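Local structure of universal stress protein (Archaeoglobus fulgidus, 3LOQ) at residues E40-F45 and A92-A97; P156-K161 and T254-S259; G199-I204 and E221-E226. The protein binds AMP and belongs to the universal stress protein A family, its biological role probably stress-related but not established. All coordinates share one frame; numbering follows the deposited sequence.

Contact 1: residues E40-F45 and A92-A97; sequences EYLGDF and AQKIEA
Leu-42 and Ile-95 join two neighbouring helices, 42-47 and 75-97, in the alternating alpha/beta fold of the universal stress proteins. Both side chains also rest on Ile-53 of strand 52-60, so the pair belongs to a helix layer lying on the parallel sheet. The backbones come closest at these two residues, their CA atoms 7.2 Å apart, and the two segments together bury 169 Å².

The side chain of Leu-42 does the reaching. Its CB leaves the backbone toward the other helix but lies more than 5 Å from it, and CG likewise stops short. From there the chain stays extended, with CD1 anti to CA (chi2 175°), which makes this methyl the probe of the contact. CD1 meets three things: it sits 3.7 Å from Ile-95 CA, 3.8 Å from Lys-94 O and 4.1 Å from Ile-95 CG1. A single methyl thus lies against helix backbone as well as side chain, while CD2, the other branch, is turned aside. Ile-95 offers the near part of its chain, CG1, and it also touches Val-55 and Ala-102 of the sheet.

Above this apolar patch the contact becomes polar and opens to solvent. Lys-94 is extended through all its torsions and carries its ammonium group along the solvent side toward Glu-40, whose side chain is about 9 Å from that of the AMP-binding Asn-34. The charges do not meet directly: Glu-40 OE2 and Lys-94 NZ are 5.0 Å apart. One water mediates instead, donating a weak bond of 3.4 Å to Glu-40 OE2 and accepting a firmer one of 2.7 Å from Lys-94 NZ.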
# COMPACT_ATOMS: atom_id res chain seq x y z
N GLU A 40 -3.00 13.21 2.97
CA GLU A 40 -4.39 13.52 3.30
C GLU A 40 -4.97 12.52 4.31
O GLU A 40 -6.03 12.75 4.89
CB GLU A 40 -5.24 13.58 2.03
CG GLU A 40 -5.20 14.93 1.32
CD GLU A 40 -5.02 14.82 -0.20
OE1 GLU A 40 -6.03 14.76 -0.93
OE2 GLU A 40 -3.85 14.80 -0.65
N TYR A 41 -4.26 11.42 4.53
CA TYR A 41 -4.77 10.35 5.38
C TYR A 41 -4.05 10.28 6.72
O TYR A 41 -4.18 9.29 7.45
CB TYR A 41 -4.65 9.01 4.64
CG TYR A 41 -5.59 8.90 3.46
CD1 TYR A 41 -5.21 9.32 2.19
CD2 TYR A 41 -6.87 8.38 3.62
CE1 TYR A 41 -6.08 9.22 1.11
CE2 TYR A 41 -7.74 8.26 2.55
CZ TYR A 41 -7.34 8.69 1.30
OH TYR A 41 -8.22 8.58 0.24
N LEU A 42 -3.27 11.30 7.04
CA LEU A 42 -2.50 11.27 8.28
C LEU A 42 -3.37 10.99 9.53
O LEU A 42 -2.95 10.26 10.43
CB LEU A 42 -1.69 12.56 8.44
CG LEU A 42 -0.49 12.67 7.51
CD1 LEU A 42 0.19 14.02 7.65
CD2 LEU A 42 0.50 11.54 7.79
N GLY A 43 -4.58 11.55 9.57
CA GLY A 43 -5.49 11.30 10.69
C GLY A 43 -5.80 9.82 10.84
O GLY A 43 -5.77 9.26 11.94
N ASP A 44 -6.09 9.16 9.72
CA ASP A 44 -6.41 7.74 9.72
C ASP A 44 -5.25 6.91 10.25
O ASP A 44 -5.45 5.96 11.00
CB ASP A 44 -6.80 7.28 8.32
CG ASP A 44 -8.05 7.96 7.82
OD1 ASP A 44 -9.15 7.57 8.28
OD2 ASP A 44 -7.94 8.87 6.97
N PHE A 45 -4.03 7.27 9.86
CA PHE A 45 -2.87 6.51 10.28
C PHE A 45 -2.57 6.73 11.75
O PHE A 45 -2.14 5.82 12.45
CB PHE A 45 -1.66 6.89 9.44
CG PHE A 45 -1.68 6.30 8.06
CD1 PHE A 45 -1.70 7.12 6.94
CD2 PHE A 45 -1.67 4.93 7.89
CE1 PHE A 45 -1.71 6.58 5.68
CE2 PHE A 45 -1.69 4.38 6.62
CZ PHE A 45 -1.70 5.20 5.52
N ALA A 92 7.29 17.87 6.01
CA ALA A 92 7.57 17.65 7.43
C ALA A 92 6.58 18.45 8.26
O ALA A 92 6.06 17.94 9.25
CB ALA A 92 9.01 18.02 7.80
N GLN A 93 6.30 19.68 7.84
CA GLN A 93 5.37 20.54 8.56
C GLN A 93 4.00 19.89 8.70
O GLN A 93 3.44 19.82 9.80
CB GLN A 93 5.22 21.89 7.86
CG GLN A 93 4.13 22.78 8.42
CD GLN A 93 4.04 24.11 7.70
OE1 GLN A 93 3.45 24.22 6.62
NE2 GLN A 93 4.62 25.15 8.30
N LYS A 94 3.47 19.41 7.58
CA LYS A 94 2.12 18.86 7.55
C LYS A 94 2.01 17.61 8.45
O LYS A 94 1.01 17.42 9.15
CB LYS A 94 1.70 18.56 6.10
CG LYS A 94 0.23 18.18 5.94
CD LYS A 94 -0.19 18.05 4.47
CE LYS A 94 -1.69 17.68 4.36
NZ LYS A 94 -2.30 17.91 2.99
N ILE A 95 3.06 16.78 8.45
CA ILE A 95 3.12 15.61 9.33
C ILE A 95 3.14 16.01 10.81
O ILE A 95 2.37 15.48 11.62
CB ILE A 95 4.34 14.72 9.01
CG1 ILE A 95 4.31 14.28 7.54
CG2 ILE A 95 4.40 13.51 9.94
CD1 ILE A 95 5.57 13.59 7.08
N GLU A 96 4.01 16.96 11.17
CA GLU A 96 4.08 17.43 12.56
C GLU A 96 2.72 17.96 12.99
O GLU A 96 2.30 17.76 14.13
CB GLU A 96 5.09 18.56 12.72
CG GLU A 96 6.36 18.44 11.93
CD GLU A 96 7.45 17.70 12.67
OE1 GLU A 96 8.64 18.06 12.47
OE2 GLU A 96 7.11 16.78 13.45
N ALA A 97 2.05 18.65 12.08
CA ALA A 97 0.79 19.31 12.43
C ALA A 97 -0.29 18.28 12.76
O ALA A 97 -1.27 18.59 13.43
CB ALA A 97 0.33 20.23 11.30
O HOH W 1 -1.52 16.93 0.58

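Contact 2: residues P156-K161 and T254-S259; sequences PVYIFK and TIFMGS. With ACT (acetate ion), chain K; ACT (acetate ion), chain H.
Tyr-158 of segment 156-161 carries this contact, meeting Thr-254 and Phe-256 of strand 254-258 through the outer end of its side chain. Starting from Pro-156, the chain enters strand 157-160, whose parallel neighbour is strand 126-130. At Val-157 the backbone bonds to Val-287 of the antiparallel strand 285-288. That strand, which pairs in parallel on its other edge with 254-258, therefore lies between the two segments, which explains why their closest CA atoms, Tyr-158 and Phe-256, are 8.9 Å apart and why side chains alone bridge them.

Tyr-158, between Val-157 and Ile-159, sends its phenol across. Its OH donates to Thr-254 OG1 over 2.7 Å, with OG1 near the plane of the phenol ring at its edge. Thr-254 supplies that oxygen from a position anti to its own backbone N (chi1 -172°), and the two side chains cross at about a right angle. The same phenol OH lies at the edge of the Phe-256 ring, 3.6 Å from CE1. Ile-159 bonds through its backbone to Val-285. Phe-160, on the same side of the strand as Tyr-158, places CZ 3.8 Å above the centre of one face of the Tyr-158 ring; Phe-286 meets the tyrosine edge-to-face.

A phenylalanine in place of Tyr-158 would probably leave Thr-254 OG1 without its incoming donor and take away the oxygen at the edge of the Phe-256 ring. The junction is consistent with a tandem Usp protein whose halves meet through their last strands, as in Usp dimers.

Thr-254 OG1 also bonds to Pro-284 O, so the hydroxyls form a short relay, phenol to threonine to carbonyl, which satisfies polar groups buried among aromatic rings.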
# COMPACT_ATOMS: atom_id res chain seq x y z
N PRO A 156 4.84 -4.39 4.18
CA PRO A 156 3.67 -4.08 3.37
C PRO A 156 3.82 -2.75 2.65
O PRO A 156 4.56 -1.88 3.11
CB PRO A 156 2.54 -4.00 4.39
CG PRO A 156 3.02 -4.79 5.55
CD PRO A 156 4.48 -4.51 5.61
N VAL A 157 3.13 -2.63 1.53
CA VAL A 157 3.16 -1.45 0.68
C VAL A 157 1.73 -0.99 0.48
O VAL A 157 0.89 -1.77 0.03
CB VAL A 157 3.79 -1.77 -0.68
CG1 VAL A 157 3.80 -0.54 -1.56
CG2 VAL A 157 5.22 -2.34 -0.49
N TYR A 158 1.45 0.27 0.81
CA TYR A 158 0.10 0.80 0.79
C TYR A 158 0.04 1.89 -0.28
O TYR A 158 0.70 2.93 -0.15
CB TYR A 158 -0.21 1.39 2.18
CG TYR A 158 -1.67 1.34 2.62
CD1 TYR A 158 -2.00 1.47 3.97
CD2 TYR A 158 -2.70 1.18 1.70
CE1 TYR A 158 -3.33 1.44 4.38
CE2 TYR A 158 -4.02 1.14 2.10
CZ TYR A 158 -4.33 1.28 3.44
OH TYR A 158 -5.65 1.25 3.85
N ILE A 159 -0.75 1.67 -1.34
CA ILE A 159 -0.80 2.60 -2.48
C ILE A 159 -1.99 3.59 -2.42
O ILE A 159 -3.15 3.18 -2.34
CB ILE A 159 -0.84 1.85 -3.82
CG1 ILE A 159 0.32 0.83 -3.91
CG2 ILE A 159 -0.73 2.84 -4.99
CD1 ILE A 159 1.68 1.48 -3.98
N PHE A 160 -1.67 4.88 -2.46
CA PHE A 160 -2.67 5.94 -2.41
C PHE A 160 -2.64 6.75 -3.70
O PHE A 160 -1.56 7.17 -4.13
CB PHE A 160 -2.37 6.86 -1.23
CG PHE A 160 -2.58 6.22 0.11
CD1 PHE A 160 -3.71 6.50 0.85
CD2 PHE A 160 -1.64 5.34 0.62
CE1 PHE A 160 -3.91 5.93 2.08
CE2 PHE A 160 -1.83 4.75 1.85
CZ PHE A 160 -2.98 5.05 2.58
N LYS A 161 -3.80 6.96 -4.32
CA LYS A 161 -3.91 7.81 -5.51
C LYS A 161 -4.90 8.98 -5.36
O LYS A 161 -4.74 10.02 -6.00
CB LYS A 161 -4.28 6.99 -6.76
CG LYS A 161 -3.30 5.87 -7.07
CD LYS A 161 -3.55 5.31 -8.45
CE LYS A 161 -4.19 3.94 -8.37
NZ LYS A 161 -5.51 3.87 -7.71
N THR A 254 -11.18 0.61 1.71
CA THR A 254 -9.82 0.25 1.36
C THR A 254 -9.82 -1.23 1.00
O THR A 254 -10.72 -1.97 1.40
CB THR A 254 -8.83 0.56 2.50
OG1 THR A 254 -7.47 0.36 2.06
CG2 THR A 254 -9.09 -0.32 3.69
N ILE A 255 -8.85 -1.66 0.21
CA ILE A 255 -8.72 -3.07 -0.14
C ILE A 255 -7.40 -3.60 0.40
O ILE A 255 -6.36 -2.98 0.19
CB ILE A 255 -8.72 -3.27 -1.66
CG1 ILE A 255 -10.07 -2.89 -2.25
CG2 ILE A 255 -8.40 -4.72 -2.00
CD1 ILE A 255 -10.03 -2.66 -3.77
N PHE A 256 -7.45 -4.71 1.13
CA PHE A 256 -6.24 -5.35 1.63
C PHE A 256 -6.04 -6.61 0.81
O PHE A 256 -7.01 -7.31 0.49
CB PHE A 256 -6.35 -5.74 3.10
CG PHE A 256 -6.16 -4.61 4.07
CD1 PHE A 256 -6.30 -3.29 3.67
CD2 PHE A 256 -5.88 -4.88 5.41
CE1 PHE A 256 -6.14 -2.24 4.59
CE2 PHE A 256 -5.72 -3.84 6.32
CZ PHE A 256 -5.85 -2.52 5.91
N MSE A 257 -4.79 -6.91 0.47
CA MSE A 257 -4.51 -8.15 -0.26
C MSE A 257 -3.08 -8.62 -0.01
O MSE A 257 -2.27 -7.91 0.59
CB MSE A 257 -4.77 -7.96 -1.77
CG MSE A 257 -3.90 -6.91 -2.43
SE MSE A 257 -4.61 -6.31 -4.17
CE MSE A 257 -5.01 -8.03 -4.99
N GLY A 258 -2.77 -9.83 -0.46
CA GLY A 258 -1.44 -10.38 -0.34
C GLY A 258 -0.78 -10.54 -1.69
O GLY A 258 -1.45 -10.64 -2.70
N SER A 259 0.55 -10.56 -1.71
CA SER A 259 1.28 -10.82 -2.94
C SER A 259 2.59 -11.51 -2.67
O SER A 259 3.39 -11.02 -1.86
CB SER A 259 1.56 -9.52 -3.69
OG SER A 259 2.43 -9.77 -4.79
C ACT K . -1.17 -10.38 -6.91
O ACT K . -1.58 -10.76 -8.04
OXT ACT K . -0.02 -9.85 -6.89
CH3 ACT K . -2.03 -10.57 -5.67
C ACT H . -5.42 -12.49 -3.06
O ACT H . -6.36 -13.26 -2.69
OXT ACT H . -4.62 -12.09 -2.13
CH3 ACT H . -5.31 -12.07 -4.53

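Contact 3: residues G199-I204 and E221-E226; sequences GELHII and EVIGAE
Leu-201, Ile-203 and Ile-223 meet because their torsions bring one methyl of each strand residue and two of Ile-223 into the space between strand and helix. In Leu-201, CG is anti to the backbone N (chi1 175°), and the second torsion leaves CD2 as the outermost branch. Ile-203 is stretched out instead along CG1, with CD1 anti to CA (chi2 178°). Ile-223 faces both with a two-pronged side chain: CG1 stands beside the backbone N and bears CD1, while CG2 takes the other flank.

Each prong has its own partner. Ile-223 CG2 lies 4.2 Å from Leu-201 CD2, these side chains crossing at about a right angle. Ile-223 CD1 lies 4.1 Å from Ile-203 CD1, and here the chains approach tip to tip. The two strand residues are two apart in sequence and point to the same face of the sheet, giving the isoleucine a pair of footholds. With the nearest CA atoms, Leu-201 and Ile-223, 9.4 Å apart, the methyl groups just span the gap; only 88 Å² is buried.

The surroundings are largely apolar: Ile-223 and Ile-203 both touch Val-230, and Leu-187 of helix 181-197 packs on Leu-201 and Ile-203. This is the hydrophobic seam of a beta-alpha-beta crossover, in which helix 213-225 packs against the parallel strands 200-206 and 230-235.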
# COMPACT_ATOMS: atom_id res chain seq x y z
N GLY A 199 -15.03 -0.64 12.48
CA GLY A 199 -15.65 -0.75 11.17
C GLY A 199 -16.29 -2.09 10.85
O GLY A 199 -16.80 -2.79 11.74
N GLU A 200 -16.27 -2.43 9.56
CA GLU A 200 -16.80 -3.68 9.04
C GLU A 200 -15.71 -4.37 8.24
O GLU A 200 -15.03 -3.73 7.45
CB GLU A 200 -17.96 -3.43 8.08
CG GLU A 200 -19.26 -3.00 8.69
CD GLU A 200 -20.29 -2.64 7.63
OE1 GLU A 200 -21.30 -1.98 7.97
OE2 GLU A 200 -20.08 -3.01 6.46
N LEU A 201 -15.60 -5.68 8.41
CA LEU A 201 -14.64 -6.47 7.65
C LEU A 201 -15.38 -7.21 6.57
O LEU A 201 -16.41 -7.83 6.81
CB LEU A 201 -13.93 -7.46 8.57
CG LEU A 201 -12.98 -8.46 7.93
CD1 LEU A 201 -11.85 -7.75 7.22
CD2 LEU A 201 -12.46 -9.34 9.05
N HIS A 202 -14.85 -7.13 5.35
CA HIS A 202 -15.43 -7.82 4.22
C HIS A 202 -14.34 -8.67 3.61
O HIS A 202 -13.22 -8.23 3.46
CB HIS A 202 -15.97 -6.82 3.19
CG HIS A 202 -17.33 -6.30 3.52
ND1 HIS A 202 -17.54 -5.16 4.26
CD2 HIS A 202 -18.57 -6.78 3.21
CE1 HIS A 202 -18.84 -4.95 4.38
NE2 HIS A 202 -19.48 -5.92 3.76
N ILE A 203 -14.68 -9.91 3.27
CA ILE A 203 -13.73 -10.85 2.72
C ILE A 203 -14.28 -11.39 1.42
O ILE A 203 -15.39 -11.91 1.39
CB ILE A 203 -13.50 -12.02 3.69
CG1 ILE A 203 -13.05 -11.49 5.05
CG2 ILE A 203 -12.47 -13.00 3.13
CD1 ILE A 203 -12.84 -12.55 6.07
N ILE A 204 -13.53 -11.23 0.32
CA ILE A 204 -13.92 -11.85 -0.94
C ILE A 204 -12.93 -12.93 -1.37
O ILE A 204 -11.72 -12.73 -1.33
CB ILE A 204 -14.09 -10.82 -2.07
CG1 ILE A 204 -14.48 -11.52 -3.38
CG2 ILE A 204 -12.82 -9.98 -2.25
CD1 ILE A 204 -14.83 -10.55 -4.52
N GLU A 221 -18.26 -17.11 10.49
CA GLU A 221 -18.82 -17.39 11.81
C GLU A 221 -17.81 -17.24 12.95
O GLU A 221 -18.13 -16.67 13.99
CB GLU A 221 -19.43 -18.79 11.85
CG GLU A 221 -20.63 -18.97 10.95
CD GLU A 221 -21.24 -20.36 11.07
OE1 GLU A 221 -20.47 -21.34 11.22
OE2 GLU A 221 -22.49 -20.46 11.03
N VAL A 222 -16.59 -17.76 12.76
CA VAL A 222 -15.60 -17.69 13.84
C VAL A 222 -15.22 -16.24 14.11
O VAL A 222 -15.15 -15.81 15.27
CB VAL A 222 -14.35 -18.54 13.54
CG1 VAL A 222 -13.35 -18.44 14.71
CG2 VAL A 222 -14.74 -19.98 13.33
N ILE A 223 -14.98 -15.49 13.04
CA ILE A 223 -14.58 -14.09 13.16
C ILE A 223 -15.69 -13.24 13.80
O ILE A 223 -15.41 -12.34 14.60
CB ILE A 223 -14.13 -13.51 11.79
CG1 ILE A 223 -12.77 -14.08 11.41
CG2 ILE A 223 -14.10 -11.98 11.82
CD1 ILE A 223 -12.39 -13.87 9.93
N GLY A 224 -16.94 -13.53 13.46
CA GLY A 224 -18.05 -12.91 14.16
C GLY A 224 -17.96 -13.17 15.66
O GLY A 224 -18.17 -12.27 16.48
N ALA A 225 -17.62 -14.40 16.03
CA ALA A 225 -17.56 -14.74 17.45
C ALA A 225 -16.40 -14.00 18.11
O ALA A 225 -16.39 -13.81 19.32
CB ALA A 225 -17.40 -16.24 17.63
N GLU A 226 -15.44 -13.56 17.30
CA GLU A 226 -14.29 -12.83 17.82
C GLU A 226 -14.63 -11.35 18.01
O GLU A 226 -13.74 -10.53 18.25
CB GLU A 226 -13.07 -13.01 16.91
CG GLU A 226 -12.42 -14.38 17.00
CD GLU A 226 -11.47 -14.66 15.84
OE1 GLU A 226 -10.31 -15.08 16.07
OE2 GLU A 226 -11.88 -14.46 14.69

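Contact 2 is buried and central, its centre about 3 Å from the centre of the chain. Contact 3, with its centre about 22 Å out, is peripheral in position yet buried, whereas contact 1, centred about 17 Å out, is partly buried. Contacts 1 and 3 each set a helix by branched aliphatic methyls, but contact 1 joins helix to helix and ends in a solvated charged margin, while contact 3 joins helix to strand and stays apolar. Contact 2 alone holds strand to strand, with a direct hydrogen bond among aromatics. Contacts 1 and 2 touch through Phe-45 and Tyr-41 packing on Phe-160; contacts 2 and 3 reach the same sheet without touching, their nearest atoms about 7 Å apart.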